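Local structure of putative phophotriesterase (Proteus mirabilis, 3RHG) at residues H293-K298 with N307-V312. The protein is a zinc-binding member of the phosphotriesterase family of amidohydrolases that binds two divalent metal ions per subunit and probably hydrolyses ester bonds. Residues are numbered along the deposited sequence; the frame is centred on the assembly and turned at random.
Sequences HDVFLK and NGWGFV. With ZN (zinc ion), chain B; BEZ (benzoic acid), chain D.
NE2 of His-293 accepts a hydrogen bond from the backbone N of Val-312, 2.9 Å away and nearly straight. The donor lies tilted, about 30° out of the imidazole plane. The ring is thus tied to the backbone where the chain enters helix 311-322. It is also sandwiched. Over one face sit Trp-309 CA and the carbonyl O of Gly-308, the latter 3.3 Å from His-293 CD2. Over the opposite face lies Val-312 CG2, a CH-pi contact 3.8 Å from the ring centroid. With chi1 at -54°, His-293 CG lies beside its own backbone N, and the ring enters the bend formed by 308-312. The indole of Trp-309 turns an edge to the imidazole face, offset, with planes at 75°. Val-295 crosses the same indole at about a right angle; its CG2 is 3.6 Å from Trp-309 CD1. Between His-293 and Val-295 in the chain, the CB of Asp-294 points away from 307-312, and OD1 binds one zinc ion at 2.4 Å. His-23, His-25 and Glu-166 bind the same zinc. Asp-294 and Phe-296 line the benzoic acid pocket, with Phe-296 CE2 3.7 Å from ligand C5. Glu-24 takes hydrogen bonds from the backbone N of both His-293 and Val-295. The contact closes the loop between strand 289-291, last of the eight parallel strands of the amidohydrolase barrel, and helix 311-322, while Trp-309 packs against helix 74-86 and Leu-21 of strand 19-24.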
# COMPACT_ATOMS: atom_id res chain seq x y z
N HIS A 293 -1.80 14.92 -2.85
CA HIS A 293 -2.29 13.53 -2.93
C HIS A 293 -2.69 13.12 -4.36
O HIS A 293 -2.74 11.93 -4.65
CB HIS A 293 -3.57 13.37 -2.09
CG HIS A 293 -3.45 13.81 -0.67
ND1 HIS A 293 -3.70 15.11 -0.28
CD2 HIS A 293 -3.14 13.12 0.46
CE1 HIS A 293 -3.55 15.21 1.03
NE2 HIS A 293 -3.22 14.02 1.51
N ASP A 294 -3.05 14.09 -5.19
CA ASP A 294 -3.61 13.79 -6.52
C ASP A 294 -4.81 12.87 -6.45
O ASP A 294 -4.92 11.95 -7.27
CB ASP A 294 -2.54 13.23 -7.49
CG ASP A 294 -2.98 13.32 -8.94
OD1 ASP A 294 -3.82 14.20 -9.25
OD2 ASP A 294 -2.49 12.50 -9.78
N VAL A 295 -5.70 13.09 -5.49
CA VAL A 295 -6.97 12.34 -5.48
C VAL A 295 -7.62 12.49 -6.85
O VAL A 295 -7.84 13.62 -7.30
CB VAL A 295 -7.93 12.82 -4.37
CG1 VAL A 295 -9.33 12.20 -4.55
CG2 VAL A 295 -7.35 12.47 -3.00
N PHE A 296 -7.92 11.38 -7.53
CA PHE A 296 -8.51 11.48 -8.85
C PHE A 296 -9.38 10.28 -9.19
O PHE A 296 -9.92 10.20 -10.29
CB PHE A 296 -7.45 11.72 -9.94
CG PHE A 296 -6.70 10.46 -10.40
CD1 PHE A 296 -7.02 9.88 -11.63
CD2 PHE A 296 -5.66 9.92 -9.64
CE1 PHE A 296 -6.34 8.72 -12.08
CE2 PHE A 296 -4.95 8.77 -10.07
CZ PHE A 296 -5.28 8.19 -11.30
N LEU A 297 -9.50 9.36 -8.22
CA LEU A 297 -10.27 8.13 -8.33
C LEU A 297 -11.07 7.96 -7.05
O LEU A 297 -10.61 8.37 -5.99
CB LEU A 297 -9.34 6.92 -8.48
CG LEU A 297 -8.46 6.83 -9.73
CD1 LEU A 297 -7.33 5.80 -9.57
CD2 LEU A 297 -9.31 6.54 -11.02
N LYS A 298 -12.25 7.35 -7.14
CA LYS A 298 -13.06 7.20 -5.95
C LYS A 298 -12.36 6.33 -4.91
O LYS A 298 -12.59 6.48 -3.71
CB LYS A 298 -14.47 6.65 -6.28
CG LYS A 298 -15.33 7.61 -7.11
CD LYS A 298 -16.77 7.14 -7.13
CE LYS A 298 -17.61 8.01 -8.04
NZ LYS A 298 -19.04 7.57 -8.06
N ASN A 307 -6.54 7.05 1.20
CA ASN A 307 -5.91 7.95 2.16
C ASN A 307 -6.53 9.33 2.28
O ASN A 307 -6.20 10.07 3.21
CB ASN A 307 -4.40 8.00 1.95
CG ASN A 307 -3.75 6.66 2.30
OD1 ASN A 307 -4.06 6.08 3.35
ND2 ASN A 307 -2.89 6.16 1.42
N GLY A 308 -7.46 9.67 1.37
CA GLY A 308 -8.19 10.93 1.45
C GLY A 308 -7.31 12.16 1.34
O GLY A 308 -6.22 12.10 0.73
N TRP A 309 -7.78 13.28 1.90
CA TRP A 309 -7.12 14.57 1.76
C TRP A 309 -6.42 15.02 3.04
O TRP A 309 -5.82 16.10 3.07
CB TRP A 309 -8.10 15.66 1.29
CG TRP A 309 -8.32 15.64 -0.22
CD1 TRP A 309 -7.35 15.59 -1.18
CD2 TRP A 309 -9.57 15.68 -0.92
NE1 TRP A 309 -7.92 15.62 -2.43
CE2 TRP A 309 -9.28 15.66 -2.30
CE3 TRP A 309 -10.92 15.71 -0.51
CZ2 TRP A 309 -10.29 15.66 -3.27
CZ3 TRP A 309 -11.91 15.75 -1.48
CH2 TRP A 309 -11.59 15.71 -2.85
N GLY A 310 -6.48 14.19 4.09
CA GLY A 310 -5.82 14.54 5.34
C GLY A 310 -4.44 13.91 5.48
O GLY A 310 -3.70 14.19 6.42
N PHE A 311 -4.08 13.04 4.55
CA PHE A 311 -2.91 12.20 4.71
C PHE A 311 -1.57 12.96 4.70
O PHE A 311 -0.70 12.75 5.56
CB PHE A 311 -2.91 11.10 3.65
CG PHE A 311 -1.82 10.08 3.85
CD1 PHE A 311 -2.01 9.00 4.71
CD2 PHE A 311 -0.59 10.23 3.22
CE1 PHE A 311 -0.99 8.07 4.93
CE2 PHE A 311 0.43 9.30 3.42
CZ PHE A 311 0.23 8.22 4.28
N VAL A 312 -1.39 13.84 3.73
CA VAL A 312 -0.15 14.63 3.65
C VAL A 312 0.09 15.44 4.92
O VAL A 312 1.13 15.29 5.57
CB VAL A 312 -0.10 15.48 2.35
CG1 VAL A 312 0.94 16.62 2.47
CG2 VAL A 312 0.24 14.59 1.16
ZN ZN B . -3.75 15.40 -11.27
C BEZ D . -0.13 8.76 -14.85
O1 BEZ D . 0.63 9.51 -15.50
O2 BEZ D . -0.64 7.76 -15.40
C1 BEZ D . -0.44 9.04 -13.41
C2 BEZ D . -0.01 10.23 -12.81
C3 BEZ D . -0.33 10.48 -11.47
C4 BEZ D . -1.04 9.54 -10.74
C5 BEZ D . -1.45 8.36 -11.34
C6 BEZ D . -1.16 8.10 -12.68